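Local coordinates for protein acetylglutamate kinase (Streptococcus mutans, PDB 3L86) that catalyses the ATP-dependent phosphorylation of N-acetyl-L-glutamate to N-acetyl-L-glutamyl 5-phosphate, a step of arginine biosynthesis, at residues A[41-44]-A[45-49]; A[199-203]-A[204-208]; A[240-244]-A[245-249]. All blocks are in the same frame, centred on the assembly; numbering follows the deposited sequence.

Contact 1 of 3, residues A[41-44]-A[45-49]; sequences IKIG and GVASQ. With ADP (adenosine-5'-diphosphate), chain B.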
loop_
_atom_site.group_PDB
_atom_site.type_symbol
_atom_site.label_atom_id
_atom_site.label_comp_id
_atom_site.label_asym_id
_atom_site.label_seq_id
_atom_site.Cartn_x
_atom_site.Cartn_y
_atom_site.Cartn_z
ATOM N N ILE A 41 1.175 7.682 1.753
ATOM C CA ILE A 41 1.467 7.339 0.337
ATOM C C ILE A 41 1.734 5.837 0.185
ATOM O O ILE A 41 2.729 5.323 0.705
ATOM C CB ILE A 41 2.671 8.115 -0.169
ATOM C CG1 ILE A 41 2.370 9.626 -0.023
ATOM C CG2 ILE A 41 3.034 7.767 -1.667
ATOM C CD1 ILE A 41 3.529 10.462 0.448
ATOM N N LYS A 42 0.869 5.146 -0.562
ATOM C CA LYS A 42 1.080 3.729 -0.877
ATOM C C LYS A 42 1.666 3.620 -2.302
ATOM O O LYS A 42 1.163 4.222 -3.260
ATOM C CB LYS A 42 -0.274 3.018 -0.769
ATOM C CG LYS A 42 -0.284 1.471 -0.782
ATOM C CD LYS A 42 0.272 0.838 -2.054
ATOM C CE LYS A 42 -0.640 0.868 -3.273
ATOM N NZ LYS A 42 -0.330 -0.477 -3.999
ATOM N N ILE A 43 2.748 2.884 -2.453
ATOM C CA ILE A 43 3.482 2.820 -3.744
ATOM C C ILE A 43 3.423 1.364 -4.267
ATOM O O ILE A 43 3.891 0.424 -3.552
ATOM C CB ILE A 43 4.992 3.363 -3.589
ATOM C CG1 ILE A 43 5.029 4.776 -3.045
ATOM C CG2 ILE A 43 5.765 3.401 -4.962
ATOM C CD1 ILE A 43 6.354 5.175 -2.359
ATOM N N GLY A 44 2.855 1.161 -5.489
ATOM C CA GLY A 44 2.757 -0.207 -6.139
ATOM C C GLY A 44 4.054 -0.833 -6.670
ATOM O O GLY A 44 5.100 -0.226 -6.610
ATOM N N GLY A 45 4.008 -2.065 -7.174
ATOM C CA GLY A 45 5.246 -2.757 -7.632
ATOM C C GLY A 45 6.007 -2.019 -8.741
ATOM O O GLY A 45 7.151 -1.551 -8.547
ATOM N N VAL A 46 5.371 -1.915 -9.913
ATOM C CA VAL A 46 5.968 -1.189 -11.064
ATOM C C VAL A 46 6.310 0.290 -10.684
ATOM O O VAL A 46 7.414 0.815 -10.963
ATOM C CB VAL A 46 5.031 -1.308 -12.314
ATOM C CG1 VAL A 46 5.459 -0.366 -13.472
ATOM C CG2 VAL A 46 4.977 -2.788 -12.830
ATOM N N ALA A 47 5.356 0.959 -10.046
ATOM C CA ALA A 47 5.451 2.382 -9.726
ATOM C C ALA A 47 6.705 2.668 -8.907
ATOM O O ALA A 47 7.332 3.736 -9.071
ATOM C CB ALA A 47 4.197 2.813 -8.961
ATOM N N SER A 48 7.082 1.738 -8.025
ATOM C CA SER A 48 8.284 1.977 -7.208
ATOM C C SER A 48 9.623 1.868 -7.953
ATOM O O SER A 48 10.665 2.241 -7.374
ATOM C CB SER A 48 8.305 1.046 -5.998
ATOM O OG SER A 48 8.619 -0.261 -6.380
ATOM N N GLN A 49 9.591 1.388 -9.217
ATOM C CA GLN A 49 10.805 1.161 -9.994
ATOM C C GLN A 49 11.027 2.284 -11.010
ATOM O O GLN A 49 11.987 2.253 -11.771
ATOM C CB GLN A 49 10.755 -0.195 -10.738
ATOM C CG GLN A 49 10.464 -1.441 -9.881
ATOM C CD GLN A 49 11.562 -1.772 -8.872
ATOM O OE1 GLN A 49 12.719 -2.020 -9.233
ATOM N NE2 GLN A 49 11.198 -1.766 -7.576
HETATM P PB ADP B . -0.329 -2.220 -8.096
HETATM O O1B ADP B . -1.145 -2.602 -6.894
HETATM O O2B ADP B . -0.097 -0.713 -8.272
HETATM O O3B ADP B . 0.962 -2.960 -8.128
HETATM P PA ADP B . -2.225 -3.890 -9.679
HETATM O O1A ADP B . -1.926 -4.626 -10.979
HETATM O O2A ADP B . -2.415 -4.731 -8.448
HETATM O O3A ADP B . -1.121 -2.684 -9.436
HETATM O "O5'" ADP B . -3.559 -3.038 -10.007
HETATM C "C5'" ADP B . -3.533 -2.094 -11.106
HETATM C "C4'" ADP B . -4.118 -2.783 -12.374
HETATM O "O4'" ADP B . -5.535 -3.050 -12.298
HETATM C "C3'" ADP B . -3.966 -1.964 -13.665
HETATM O "O3'" ADP B . -2.637 -2.139 -14.144
HETATM C "C2'" ADP B . -4.951 -2.634 -14.616
HETATM O "O2'" ADP B . -4.239 -3.679 -15.269
HETATM C "C1'" ADP B . -5.935 -3.338 -13.684
HETATM N N9 ADP B . -7.318 -2.827 -13.883
HETATM C C8 ADP B . -8.414 -3.638 -13.930
HETATM N N7 ADP B . -9.534 -2.883 -14.081
HETATM C C5 ADP B . -9.138 -1.589 -14.162
HETATM C C6 ADP B . -9.788 -0.297 -14.365
HETATM N N6 ADP B . -11.142 -0.207 -14.442
HETATM N N1 ADP B . -9.025 0.831 -14.369
HETATM C C2 ADP B . -7.707 0.783 -14.255
HETATM N N3 ADP B . -7.042 -0.358 -14.076
HETATM C C4 ADP B . -7.686 -1.563 -14.038
#

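Contact 2 of 3, residues A[199-203]-A[204-208]; sequences AVAVA and LAADK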
loop_
_atom_site.group_PDB
_atom_site.type_symbol
_atom_site.label_atom_id
_atom_site.label_comp_id
_atom_site.label_asym_id
_atom_site.label_seq_id
_atom_site.Cartn_x
_atom_site.Cartn_y
_atom_site.Cartn_z
ATOM N N ALA A 199 -5.689 0.489 6.609
ATOM C CA ALA A 199 -5.541 0.361 8.057
ATOM C C ALA A 199 -4.640 1.453 8.656
ATOM O O ALA A 199 -4.941 2.071 9.707
ATOM C CB ALA A 199 -4.974 -1.049 8.358
ATOM N N VAL A 200 -3.537 1.723 7.957
ATOM C CA VAL A 200 -2.615 2.742 8.388
ATOM C C VAL A 200 -3.242 4.138 8.322
ATOM O O VAL A 200 -3.169 4.913 9.340
ATOM C CB VAL A 200 -1.330 2.699 7.543
ATOM C CG1 VAL A 200 -0.415 3.860 7.900
ATOM C CG2 VAL A 200 -0.626 1.276 7.713
ATOM N N ALA A 201 -3.853 4.474 7.169
ATOM C CA ALA A 201 -4.520 5.811 6.991
ATOM C C ALA A 201 -5.632 6.049 8.053
ATOM O O ALA A 201 -5.785 7.161 8.638
ATOM C CB ALA A 201 -5.115 5.911 5.531
ATOM N N VAL A 202 -6.447 5.011 8.274
ATOM C CA VAL A 202 -7.531 5.087 9.258
ATOM C C VAL A 202 -6.980 5.207 10.697
ATOM O O VAL A 202 -7.391 6.108 11.445
ATOM C CB VAL A 202 -8.561 3.929 9.104
ATOM C CG1 VAL A 202 -9.638 4.027 10.240
ATOM C CG2 VAL A 202 -9.141 3.956 7.713
ATOM N N ALA A 203 -6.021 4.342 11.075
ATOM C CA ALA A 203 -5.391 4.454 12.419
ATOM C C ALA A 203 -4.811 5.847 12.735
ATOM O O ALA A 203 -4.869 6.297 13.874
ATOM C CB ALA A 203 -4.256 3.373 12.627
ATOM N N LEU A 204 -4.147 6.479 11.765
ATOM C CA LEU A 204 -3.623 7.845 11.971
ATOM C C LEU A 204 -4.620 9.005 11.773
ATOM O O LEU A 204 -4.267 10.165 11.973
ATOM C CB LEU A 204 -2.416 8.077 11.064
ATOM C CG LEU A 204 -1.268 7.066 11.295
ATOM C CD1 LEU A 204 -0.125 7.288 10.336
ATOM C CD2 LEU A 204 -0.793 7.182 12.765
ATOM N N ALA A 205 -5.856 8.695 11.395
ATOM C CA ALA A 205 -6.802 9.733 10.960
ATOM C C ALA A 205 -6.097 10.682 9.968
ATOM O O ALA A 205 -6.056 11.912 10.194
ATOM C CB ALA A 205 -7.354 10.521 12.155
ATOM N N ALA A 206 -5.567 10.118 8.874
ATOM C CA ALA A 206 -4.882 10.925 7.822
ATOM C C ALA A 206 -5.792 11.923 7.077
ATOM O O ALA A 206 -6.977 11.707 6.971
ATOM C CB ALA A 206 -4.162 9.992 6.794
ATOM N N ASP A 207 -5.219 13.043 6.596
ATOM C CA ASP A 207 -5.949 13.964 5.736
ATOM C C ASP A 207 -6.269 13.320 4.415
ATOM O O ASP A 207 -7.341 13.571 3.862
ATOM C CB ASP A 207 -5.119 15.241 5.436
ATOM C CG ASP A 207 -4.814 16.046 6.686
ATOM O OD1 ASP A 207 -3.752 16.685 6.780
ATOM O OD2 ASP A 207 -5.630 16.030 7.620
ATOM N N LYS A 208 -5.338 12.513 3.887
ATOM C CA LYS A 208 -5.447 11.988 2.533
ATOM C C LYS A 208 -4.598 10.706 2.362
ATOM O O LYS A 208 -3.520 10.570 2.972
ATOM C CB LYS A 208 -4.912 13.052 1.546
ATOM C CG LYS A 208 -4.962 12.619 0.061
ATOM C CD LYS A 208 -4.519 13.754 -0.863
ATOM C CE LYS A 208 -4.894 13.465 -2.307
ATOM N NZ LYS A 208 -4.471 14.612 -3.174
#

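Contact 3 of 3, residues A[240-244]-A[245-249]; sequences AVITA and GMIPK. With ADP (adenosine-5'-diphosphate), chain B.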
loop_
_atom_site.group_PDB
_atom_site.type_symbol
_atom_site.label_atom_id
_atom_site.label_comp_id
_atom_site.label_asym_id
_atom_site.label_seq_id
_atom_site.Cartn_x
_atom_site.Cartn_y
_atom_site.Cartn_z
ATOM N N ALA A 240 -18.493 -5.308 -13.722
ATOM C CA ALA A 240 -17.106 -5.628 -14.114
ATOM C C ALA A 240 -16.338 -4.610 -14.998
ATOM O O ALA A 240 -15.459 -4.997 -15.753
ATOM C CB ALA A 240 -16.992 -7.060 -14.681
ATOM N N VAL A 241 -16.666 -3.331 -14.871
ATOM C CA VAL A 241 -15.774 -2.225 -15.271
ATOM C C VAL A 241 -14.372 -2.381 -14.605
ATOM O O VAL A 241 -13.306 -2.194 -15.244
ATOM C CB VAL A 241 -16.366 -0.878 -14.789
ATOM C CG1 VAL A 241 -15.417 0.275 -15.057
ATOM C CG2 VAL A 241 -17.750 -0.608 -15.417
ATOM N N ILE A 242 -14.394 -2.689 -13.300
ATOM C CA ILE A 242 -13.178 -2.874 -12.481
ATOM C C ILE A 242 -12.847 -4.317 -12.207
ATOM O O ILE A 242 -13.654 -5.010 -11.588
ATOM C CB ILE A 242 -13.355 -2.165 -11.119
ATOM C CG1 ILE A 242 -13.537 -0.671 -11.369
ATOM C CG2 ILE A 242 -12.182 -2.542 -10.153
ATOM C CD1 ILE A 242 -13.795 0.148 -10.137
ATOM N N THR A 243 -11.670 -4.786 -12.628
ATOM C CA THR A 243 -11.264 -6.183 -12.430
ATOM C C THR A 243 -9.864 -6.336 -11.819
ATOM O O THR A 243 -9.184 -5.347 -11.605
ATOM C CB THR A 243 -11.207 -6.906 -13.813
ATOM O OG1 THR A 243 -10.417 -6.104 -14.709
ATOM C CG2 THR A 243 -12.634 -7.094 -14.411
ATOM N N ALA A 244 -9.428 -7.570 -11.551
ATOM C CA ALA A 244 -8.047 -7.859 -11.093
ATOM C C ALA A 244 -7.550 -6.977 -9.890
ATOM O O ALA A 244 -8.322 -6.681 -8.960
ATOM C CB ALA A 244 -7.004 -7.814 -12.325
ATOM N N GLY A 245 -6.272 -6.561 -9.904
ATOM C CA GLY A 245 -5.738 -5.753 -8.791
ATOM C C GLY A 245 -6.448 -4.444 -8.506
ATOM O O GLY A 245 -6.221 -3.849 -7.436
ATOM N N MET A 246 -7.272 -3.949 -9.441
ATOM C CA MET A 246 -7.963 -2.669 -9.203
ATOM C C MET A 246 -9.192 -2.874 -8.309
ATOM O O MET A 246 -9.732 -1.902 -7.804
ATOM C CB MET A 246 -8.328 -1.900 -10.490
ATOM C CG MET A 246 -9.047 -0.511 -10.297
ATOM S SD MET A 246 -8.029 0.795 -9.500
ATOM C CE MET A 246 -6.895 1.141 -10.877
ATOM N N ILE A 247 -9.575 -4.146 -8.114
ATOM C CA ILE A 247 -10.581 -4.549 -7.137
ATOM C C ILE A 247 -10.162 -4.268 -5.662
ATOM O O ILE A 247 -10.786 -3.471 -4.997
ATOM C CB ILE A 247 -10.994 -6.048 -7.296
ATOM C CG1 ILE A 247 -11.572 -6.272 -8.708
ATOM C CG2 ILE A 247 -12.028 -6.430 -6.235
ATOM C CD1 ILE A 247 -12.641 -7.351 -8.740
ATOM N N PRO A 248 -9.128 -4.921 -5.163
ATOM C CA PRO A 248 -8.692 -4.495 -3.796
ATOM C C PRO A 248 -8.327 -3.003 -3.706
ATOM O O PRO A 248 -8.613 -2.364 -2.680
ATOM C CB PRO A 248 -7.501 -5.430 -3.492
ATOM C CG PRO A 248 -7.075 -5.956 -4.900
ATOM C CD PRO A 248 -8.260 -5.951 -5.762
ATOM N N LYS A 249 -7.743 -2.403 -4.766
ATOM C CA LYS A 249 -7.444 -0.921 -4.742
ATOM C C LYS A 249 -8.664 -0.014 -4.504
ATOM O O LYS A 249 -8.643 0.872 -3.635
ATOM C CB LYS A 249 -6.649 -0.478 -6.020
ATOM C CG LYS A 249 -5.741 0.764 -5.871
ATOM C CD LYS A 249 -4.846 1.010 -7.164
ATOM C CE LYS A 249 -4.107 -0.300 -7.483
ATOM N NZ LYS A 249 -3.060 -0.549 -6.339
HETATM P PB ADP B . -0.329 -2.220 -8.096
HETATM O O1B ADP B . -1.145 -2.602 -6.894
HETATM O O2B ADP B . -0.097 -0.713 -8.272
HETATM O O3B ADP B . 0.962 -2.960 -8.128
HETATM P PA ADP B . -2.225 -3.890 -9.679
HETATM O O1A ADP B . -1.926 -4.626 -10.979
HETATM O O2A ADP B . -2.415 -4.731 -8.448
HETATM O O3A ADP B . -1.121 -2.684 -9.436
HETATM O "O5'" ADP B . -3.559 -3.038 -10.007
HETATM C "C5'" ADP B . -3.533 -2.094 -11.106
HETATM C "C4'" ADP B . -4.118 -2.783 -12.374
HETATM O "O4'" ADP B . -5.535 -3.050 -12.298
HETATM C "C3'" ADP B . -3.966 -1.964 -13.665
HETATM O "O3'" ADP B . -2.637 -2.139 -14.144
HETATM C "C2'" ADP B . -4.951 -2.634 -14.616
HETATM O "O2'" ADP B . -4.239 -3.679 -15.269
HETATM C "C1'" ADP B . -5.935 -3.338 -13.684
HETATM N N9 ADP B . -7.318 -2.827 -13.883
HETATM C C8 ADP B . -8.414 -3.638 -13.930
HETATM N N7 ADP B . -9.534 -2.883 -14.081
HETATM C C5 ADP B . -9.138 -1.589 -14.162
HETATM C C6 ADP B . -9.788 -0.297 -14.365
HETATM N N6 ADP B . -11.142 -0.207 -14.442
HETATM N N1 ADP B . -9.025 0.831 -14.369
HETATM C C2 ADP B . -7.707 0.783 -14.255
HETATM N N3 ADP B . -7.042 -0.358 -14.076
HETATM C C4 ADP B . -7.686 -1.563 -14.038
#

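Contact 1 of 3, residues A[41-44]-A[45-49]
The carbonyl of G44 is turned onto the chain that follows it: its oxygen accepts the backbone N-H of S48, with G44 O 3.1 Å from S48 N and an N-H...O angle of 145°, so the chain curls as soon as strand 38-43 ends. S48 ties the curl a second time. With OG set between its own backbone N and carbonyl carbon (chi1 74°), the hydroxyl turns back and donates to the carbonyl of G45, S48 OG lying 2.9 Å from G45 O. A serine is short enough to do this while its CB rests on I43 CG2, 3.6 Å away. That methyl branch also comes within 4.3 Å of A47 CB, and the I43 side chain also touches I71 and F55. ADP explains the glycine at 44, where a CB would collide with O2B; G45 instead lends its amide, in a weak bond of 3.3 Å from G45 N to ADP O3B. K42, predicted to stabilise the transition state, brings its bent chain to 3.7 Å between NZ and ADP O1B. A glycine-rich loop after the first strand, facing the beta phosphate of the nucleotide, is characteristic of the amino acid kinase fold.

Contact 2 of 3, residues A[199-203]-A[204-208]
The nearly helical torsions of L204 and the positive phi of A205 (46°) together swing the chain out of helix 193-203 and bring the amides of A205 and A206 back to V202 and A201 in its last turn. This is a Schellman motif, which ends the helix and sends the chain towards strand 208-212. The amide of A206 reaches the carbonyl of A201, with A206 N 3.0 Å from A201 O, an N-H...O angle of 177° and the donor in the carbonyl plane. Inside that loop A205 N bonds to V202 O from well above the carbonyl plane. The regular helical bond from the amide of L204 to the carbonyl of V200 comes just before them, so three carbonyls of the last turn are satisfied by backbone donors.

Beyond the turn, A206 directs its CB back at the helix, where it sits 4.4 Å from A201 CB. The two methyls make a small apolar contact, and A206 also rests on I38 and V40 of strand 38-43. Glycine usually holds the place of A205 in this motif; A205 takes the left-handed conformation despite its CB, which is small, exposed and directed away from the helix. D207 lies past the turn and uses its carboxylate on the chain near the N-terminus, OD1 accepting the amide of I38.

L204 and V200 make the contact with the central sheet, both leaning on V70. The CG of L204, anti to the carbonyl carbon (chi1 -58°), lies 3.5 Å from V200 O, and the branches meet where V200 CG1 comes within 4.2 Å of L204 CD1.

Contact 3 of 3, residues A[240-244]-A[245-249]
This is a turn leading into a helix, at the nucleotide end of the amino acid kinase fold: a type II' beta turn from T243 to M246 delivers the chain into helix 246-258. A244 takes the positive phi (50°) at the first corner, commonly a glycine position in II' turns, and holds it with only a methyl, directed away. The turn is closed by the amide of M246, with M246 N 3.2 Å from T243 O; next, I247 N bonds to A244 O from above the carbonyl plane. I242, whose CB points toward the helix, lays its CG2 branch against M246 CG, 3.7 Å away, and I247 CG1, 4.0 Å away.

The adenine is read by backbone: its N6 donates to V241 O, and T243 N reaches N7 almost straight, at 176°. M246 spreads across one face of the adenine, CB near C4 and, with bends at chi2 and chi3, CE 3.5 Å from ADP C2. G245 has its CA against the alpha phosphate, near O2A, where a side chain would collide. K249, predicted to stabilise the transition state, is salt-bridged to D194, and its chain carries NZ to the beta phosphate, 2.9 Å from ADP O1B.

Overall arrangement
Contacts 1 and 3 share ADP and meet at its beta phosphate, where K42 NZ and K249 NZ lie 3.6 Å apart beside O1B; such a pair of lysines suits an anion, and D194 forms a salt bridge with K249 but pairs only weakly with K42. Contact 1 is the most buried, curling from the end of a central strand amid neighbouring strands and helices. Contact 3, some 17 Å from it between centres, is partly open and serves adenine as well as phosphate. Contact 2 is also partly buried: it ends a helix packed on the strand that supplies contact 1. Glycines beside phosphate mark 41-49 and 240-249, whereas 199-208 meets the sheet with alanine, valine and leucine side chains and has no ligand.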